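Local coordinates for protein AvtR (Acidianus filamentous virus 6, PDB 4HV0) that regulates transcription in an archaeal lipothrixvirus, probably by binding DNA as a member of the ribbon-helix-helix family, at residues 10-15 with 93-98; 15-20 with 25-30. All blocks are in the same frame, centred on the assembly; numbering follows the deposited sequence.

Interaction 1 (10-15 with 93-98); sequences YEFLKK and KEMIMI
F12 and I96 point at one another from opposite directions across the gap between helix 7-19 and helix 88-97. Helix 7-19 is the first helix of a ribbon-helix-helix fold of the CopG family, following strand 3-6; helix 88-97 is the last in the chain and packs against it through a small apolar patch.

The main interaction is apolar packing of an aliphatic chain on a ring. The ethyl branch of I96 lies over one face of the F12 ring, with CG1 3.8 Å above the ring plane and displaced toward the rim. The methyl CD1 is modelled too close to the ring, so a CH-pi contact there is doubtful. The CB bond of F12 already points at helix 88-97, and chi1 of 169° sets CG opposite the backbone N and beside the carbonyl carbon, so that the ring continues in that direction. A flat, broad ring opposite a branched aliphatic chain suits a gap where the nearest CA atoms, those of F12 and I96, are 7.6 Å apart.

The second interaction is apolar contact with M95, a selenomethionine whose side chain crosses F12 at about a right angle. M95 also touches I31 and Y35, so this one side chain meets both helix 7-19, through F12, and helix 24-36. A bend at its last torsion (chi3 82°) turns the terminal methyl toward the ring, where M95 CE lies 3.7 Å from F12 CE2.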
loop_
_atom_site.group_PDB
_atom_site.type_symbol
_atom_site.label_atom_id
_atom_site.label_comp_id
_atom_site.label_asym_id
_atom_site.label_seq_id
_atom_site.Cartn_x
_atom_site.Cartn_y
_atom_site.Cartn_z
ATOM N N TYR A 10 -4.709 5.664 4.091
ATOM C CA TYR A 10 -4.310 4.967 5.307
ATOM C C TYR A 10 -5.529 4.572 6.142
ATOM O O TYR A 10 -5.597 3.440 6.628
ATOM C CB TYR A 10 -3.380 5.822 6.136
ATOM C CG TYR A 10 -2.864 5.106 7.364
ATOM C CD1 TYR A 10 -1.885 4.124 7.256
ATOM C CD2 TYR A 10 -3.370 5.401 8.631
ATOM C CE1 TYR A 10 -1.415 3.456 8.377
ATOM C CE2 TYR A 10 -2.896 4.746 9.756
ATOM C CZ TYR A 10 -1.919 3.771 9.627
ATOM O OH TYR A 10 -1.450 3.115 10.740
ATOM N N GLU A 11 -6.500 5.479 6.286
ATOM C CA GLU A 11 -7.707 5.150 7.044
ATOM C C GLU A 11 -8.317 3.892 6.439
ATOM O O GLU A 11 -8.584 2.913 7.155
ATOM C CB GLU A 11 -8.745 6.295 7.061
ATOM C CG GLU A 11 -8.288 7.615 7.674
ATOM C CD GLU A 11 -7.586 7.486 9.021
ATOM O OE1 GLU A 11 -7.961 6.635 9.851
ATOM O OE2 GLU A 11 -6.627 8.252 9.262
ATOM N N PHE A 12 -8.501 3.916 5.121
ATOM C CA PHE A 12 -9.062 2.777 4.418
ATOM C C PHE A 12 -8.293 1.487 4.675
ATOM O O PHE A 12 -8.885 0.471 4.978
ATOM C CB PHE A 12 -9.106 3.034 2.927
ATOM C CG PHE A 12 -9.433 1.805 2.137
ATOM C CD1 PHE A 12 -10.757 1.419 1.953
ATOM C CD2 PHE A 12 -8.420 1.008 1.603
ATOM C CE1 PHE A 12 -11.075 0.279 1.234
ATOM C CE2 PHE A 12 -8.734 -0.143 0.885
ATOM C CZ PHE A 12 -10.064 -0.504 0.703
ATOM N N LEU A 13 -6.977 1.533 4.570
ATOM C CA LEU A 13 -6.164 0.353 4.829
ATOM C C LEU A 13 -6.240 -0.105 6.271
ATOM O O LEU A 13 -6.243 -1.301 6.550
ATOM C CB LEU A 13 -4.703 0.641 4.505
ATOM C CG LEU A 13 -4.333 0.817 3.025
ATOM C CD1 LEU A 13 -2.878 1.296 2.905
ATOM C CD2 LEU A 13 -4.571 -0.447 2.202
ATOM N N LYS A 14 -6.309 0.842 7.196
ATOM C CA LYS A 14 -6.378 0.511 8.618
ATOM C C LYS A 14 -7.687 -0.229 8.952
ATOM O O LYS A 14 -7.665 -1.176 9.745
ATOM C CB LYS A 14 -6.239 1.779 9.471
ATOM C CG LYS A 14 -5.846 1.525 10.923
ATOM C CD LYS A 14 -5.205 2.741 11.574
ATOM C CE LYS A 14 -6.150 3.931 11.692
ATOM N NZ LYS A 14 -7.103 3.688 12.806
ATOM N N LYS A 15 -8.799 0.205 8.343
ATOM C CA LYS A 15 -10.105 -0.437 8.528
ATOM C C LYS A 15 -10.140 -1.844 7.992
ATOM O O LYS A 15 -10.681 -2.712 8.652
ATOM C CB LYS A 15 -11.247 0.362 7.880
ATOM C CG LYS A 15 -11.617 1.655 8.604
ATOM C CD LYS A 15 -12.304 2.653 7.672
ATOM C CE LYS A 15 -12.580 3.976 8.398
ATOM N NZ LYS A 15 -13.087 5.100 7.555
ATOM N N LYS A 93 -5.599 4.782 -4.138
ATOM C CA LYS A 93 -6.669 5.786 -4.060
ATOM C C LYS A 93 -7.770 5.538 -5.092
ATOM O O LYS A 93 -8.942 5.687 -4.799
ATOM C CB LYS A 93 -6.070 7.187 -4.248
ATOM C CG LYS A 93 -6.893 8.349 -3.743
ATOM C CD LYS A 93 -6.051 9.633 -3.644
ATOM C CE LYS A 93 -5.414 10.097 -4.977
ATOM N NZ LYS A 93 -4.550 11.324 -4.951
ATOM N N GLU A 94 -7.384 5.159 -6.304
ATOM C CA GLU A 94 -8.350 4.871 -7.358
ATOM C C GLU A 94 -9.147 3.597 -7.098
ATOM O O GLU A 94 -10.274 3.442 -7.555
ATOM C CB GLU A 94 -7.633 4.722 -8.698
ATOM C CG GLU A 94 -7.024 6.018 -9.212
ATOM C CD GLU A 94 -6.405 5.870 -10.580
ATOM O OE1 GLU A 94 -6.596 4.797 -11.234
ATOM O OE2 GLU A 94 -5.752 6.831 -11.022
HETATM N N MSE A 95 -8.518 2.662 -6.415
HETATM C CA MSE A 95 -9.124 1.402 -6.074
HETATM C C MSE A 95 -10.151 1.641 -4.998
HETATM O O MSE A 95 -11.231 1.082 -5.055
HETATM C CB MSE A 95 -7.954 0.587 -5.575
HETATM C CG MSE A 95 -8.333 -0.857 -5.555
HETATM SE SE MSE A 95 -7.035 -1.605 -4.308
HETATM C CE MSE A 95 -7.873 -1.160 -2.590
ATOM N N ILE A 96 -9.827 2.484 -4.017
ATOM C CA ILE A 96 -10.782 2.898 -2.989
ATOM C C ILE A 96 -12.018 3.472 -3.673
ATOM O O ILE A 96 -13.119 2.917 -3.557
ATOM C CB ILE A 96 -10.192 3.996 -2.065
ATOM C CG1 ILE A 96 -8.921 3.539 -1.330
ATOM C CG2 ILE A 96 -11.233 4.496 -1.072
ATOM C CD1 ILE A 96 -8.857 2.083 -0.991
HETATM N N MSE A 97 -11.806 4.547 -4.438
HETATM C CA MSE A 97 -12.877 5.266 -5.123
HETATM C C MSE A 97 -13.794 4.388 -5.941
HETATM O O MSE A 97 -14.988 4.683 -6.067
HETATM C CB MSE A 97 -12.277 6.352 -6.000
HETATM C CG MSE A 97 -11.976 7.526 -5.069
HETATM SE SE MSE A 97 -13.436 8.875 -5.073
HETATM C CE MSE A 97 -15.117 7.901 -4.679
ATOM N N ILE A 98 -13.264 3.294 -6.484
ATOM C CA ILE A 98 -14.094 2.250 -7.083
ATOM C C ILE A 98 -14.663 1.353 -5.952
ATOM O O ILE A 98 -14.305 0.177 -5.851
ATOM C CB ILE A 98 -13.296 1.399 -8.096
ATOM C CG1 ILE A 98 -12.802 2.246 -9.270
ATOM C CG2 ILE A 98 -14.172 0.288 -8.652
ATOM C CD1 ILE A 98 -11.786 1.513 -10.103
#

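Interaction 2 (15-20 with 25-30); sequences KKAKEE and PAVIRK
V27 projects from helix 24-36 toward K16 and A17 on helix 7-19, and its two methyls divide the opposing surface between them. From CB the chain forks at once. CG1 stands anti to the backbone N (chi1 173°) and reaches the base of the K16 side chain, with V27 CG1 3.9 Å from K16 CB. CG2 settles against A17: V27 CG2 is 3.6 Å from A17 CA and 3.9 Å from A17 CB. It therefore meets backbone as well as methyl, which is possible because alanine has nothing beyond CB to hold the helices apart. The CA atoms of A17 and V27 are 6.0 Å apart, and a compact beta-branched valine fits so close an approach.

This pair lies between the two consecutive helices of the ribbon-helix-helix fold, near the short turn that joins them. Where helix 24-36 starts, S23 OG hydrogen-bonds to A26 N, while I28 and P25 face strand 60-65 through I65.

Each segment carries a charged residue three positions after its member of the A17-V27 pair, at the edge of the contact. E20, just past the end of helix 7-19, reaches toward K30 in a long salt bridge, E20 OE1 to K30 NZ at 3.9 Å. The K30 chain runs out and turns at its last torsion (chi4 -94°), bringing NZ near the carboxylate. K16 shares only its aliphatic base with V27; its chain then bends away from helix 24-36, leaving K16 NZ 6.2 Å from K30 NZ, a like-charge proximity that the E20 carboxylate may soften.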
loop_
_atom_site.group_PDB
_atom_site.type_symbol
_atom_site.label_atom_id
_atom_site.label_comp_id
_atom_site.label_asym_id
_atom_site.label_seq_id
_atom_site.Cartn_x
_atom_site.Cartn_y
_atom_site.Cartn_z
ATOM N N LYS A 15 -8.799 0.205 8.343
ATOM C CA LYS A 15 -10.105 -0.437 8.528
ATOM C C LYS A 15 -10.140 -1.844 7.992
ATOM O O LYS A 15 -10.681 -2.712 8.652
ATOM C CB LYS A 15 -11.247 0.362 7.880
ATOM C CG LYS A 15 -11.617 1.655 8.604
ATOM C CD LYS A 15 -12.304 2.653 7.672
ATOM C CE LYS A 15 -12.580 3.976 8.398
ATOM N NZ LYS A 15 -13.087 5.100 7.555
ATOM N N LYS A 16 -9.577 -2.086 6.811
ATOM C CA LYS A 16 -9.495 -3.457 6.337
ATOM C C LYS A 16 -8.570 -4.256 7.253
ATOM O O LYS A 16 -8.877 -5.388 7.573
ATOM C CB LYS A 16 -9.021 -3.561 4.887
ATOM C CG LYS A 16 -9.970 -2.931 3.882
ATOM C CD LYS A 16 -10.042 -3.717 2.579
ATOM C CE LYS A 16 -11.061 -4.848 2.658
ATOM N NZ LYS A 16 -11.670 -5.122 1.327
ATOM N N ALA A 17 -7.459 -3.670 7.701
ATOM C CA ALA A 17 -6.554 -4.401 8.596
ATOM C C ALA A 17 -7.307 -4.860 9.855
ATOM O O ALA A 17 -7.225 -6.017 10.232
ATOM C CB ALA A 17 -5.319 -3.581 8.955
ATOM N N LYS A 18 -8.108 -3.982 10.448
ATOM C CA LYS A 18 -8.942 -4.368 11.589
ATOM C C LYS A 18 -10.081 -5.345 11.206
ATOM O O LYS A 18 -10.179 -6.418 11.803
ATOM C CB LYS A 18 -9.492 -3.124 12.298
ATOM C CG LYS A 18 -8.492 -2.523 13.282
ATOM C CD LYS A 18 -8.850 -1.109 13.719
ATOM C CE LYS A 18 -7.711 -0.511 14.539
ATOM N NZ LYS A 18 -7.938 0.902 14.948
ATOM N N GLU A 19 -10.898 -4.988 10.206
ATOM C CA GLU A 19 -11.991 -5.855 9.672
ATOM C C GLU A 19 -11.540 -7.301 9.505
ATOM O O GLU A 19 -12.265 -8.239 9.831
ATOM C CB GLU A 19 -12.506 -5.375 8.297
ATOM C CG GLU A 19 -13.700 -4.428 8.341
ATOM C CD GLU A 19 -14.174 -3.972 6.962
ATOM O OE1 GLU A 19 -13.569 -4.342 5.914
ATOM O OE2 GLU A 19 -15.169 -3.210 6.925
ATOM N N GLU A 20 -10.333 -7.467 8.989
ATOM C CA GLU A 20 -9.686 -8.755 8.868
ATOM C C GLU A 20 -8.697 -8.708 10.008
ATOM O O GLU A 20 -8.275 -7.646 10.405
ATOM C CB GLU A 20 -8.981 -8.844 7.506
ATOM C CG GLU A 20 -9.753 -8.130 6.378
ATOM C CD GLU A 20 -9.354 -8.542 4.971
ATOM O OE1 GLU A 20 -8.232 -9.072 4.790
ATOM O OE2 GLU A 20 -10.180 -8.325 4.046
ATOM N N PRO A 25 0.280 -3.476 6.712
ATOM C CA PRO A 25 1.130 -4.080 5.683
ATOM C C PRO A 25 0.624 -5.404 5.093
ATOM O O PRO A 25 0.919 -5.711 3.939
ATOM C CB PRO A 25 2.452 -4.310 6.415
ATOM C CG PRO A 25 2.484 -3.260 7.451
ATOM C CD PRO A 25 1.057 -3.163 7.918
ATOM N N ALA A 26 -0.093 -6.198 5.873
ATOM C CA ALA A 26 -0.670 -7.435 5.345
ATOM C C ALA A 26 -1.701 -7.106 4.271
ATOM O O ALA A 26 -1.790 -7.761 3.229
ATOM C CB ALA A 26 -1.293 -8.274 6.467
ATOM N N VAL A 27 -2.479 -6.076 4.520
ATOM C CA VAL A 27 -3.503 -5.644 3.575
ATOM C C VAL A 27 -2.819 -5.139 2.257
ATOM O O VAL A 27 -3.184 -5.565 1.158
ATOM C CB VAL A 27 -4.409 -4.594 4.284
ATOM C CG1 VAL A 27 -5.414 -3.936 3.354
ATOM C CG2 VAL A 27 -5.128 -5.241 5.449
ATOM N N ILE A 28 -1.802 -4.285 2.372
ATOM C CA ILE A 28 -1.054 -3.835 1.189
ATOM C C ILE A 28 -0.484 -5.020 0.423
ATOM O O ILE A 28 -0.683 -5.098 -0.786
ATOM C CB ILE A 28 0.094 -2.889 1.558
ATOM C CG1 ILE A 28 -0.457 -1.550 1.999
ATOM C CG2 ILE A 28 1.085 -2.710 0.422
ATOM C CD1 ILE A 28 0.608 -0.765 2.740
ATOM N N ARG A 29 0.175 -5.962 1.115
ATOM C CA ARG A 29 0.667 -7.185 0.467
ATOM C C ARG A 29 -0.426 -7.964 -0.244
ATOM O O ARG A 29 -0.220 -8.411 -1.369
ATOM C CB ARG A 29 1.409 -8.101 1.403
ATOM C CG ARG A 29 2.844 -7.671 1.594
ATOM C CD ARG A 29 3.709 -8.795 2.147
ATOM N NE ARG A 29 3.283 -9.176 3.486
ATOM C CZ ARG A 29 3.567 -8.499 4.603
ATOM N NH1 ARG A 29 4.299 -7.382 4.572
ATOM N NH2 ARG A 29 3.105 -8.944 5.768
ATOM N N LYS A 30 -1.610 -8.057 0.344
ATOM C CA LYS A 30 -2.696 -8.777 -0.312
ATOM C C LYS A 30 -3.136 -8.058 -1.591
ATOM O O LYS A 30 -3.310 -8.700 -2.634
ATOM C CB LYS A 30 -3.864 -8.999 0.653
ATOM C CG LYS A 30 -4.982 -9.887 0.109
ATOM C CD LYS A 30 -5.700 -10.641 1.228
ATOM C CE LYS A 30 -7.057 -11.208 0.801
ATOM N NZ LYS A 30 -8.224 -10.329 1.102
#

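Both contacts use helix 7-19 but pair it with different helices: interaction 2 with the next in the chain, interaction 1 with the distant helix 88-97, although M95 there also leans on helix 24-36. Interaction 2 lies inside the loop of chain closed by interaction 1. It is the more buried, with A17 and V27 enclosed and charged residues at the margin; interaction 1 is a surface contact and purely apolar. The closer approach of A17 and V27 is met by small side chains, the wider one of F12 and I96 by a ring and a longer aliphatic chain. L13, next to F12 in sequence, packs not on helix 88-97 but on helix 24-36, its CD2 3.8 Å from V27 CG1 and its CD1 3.8 Å from I28 CG1.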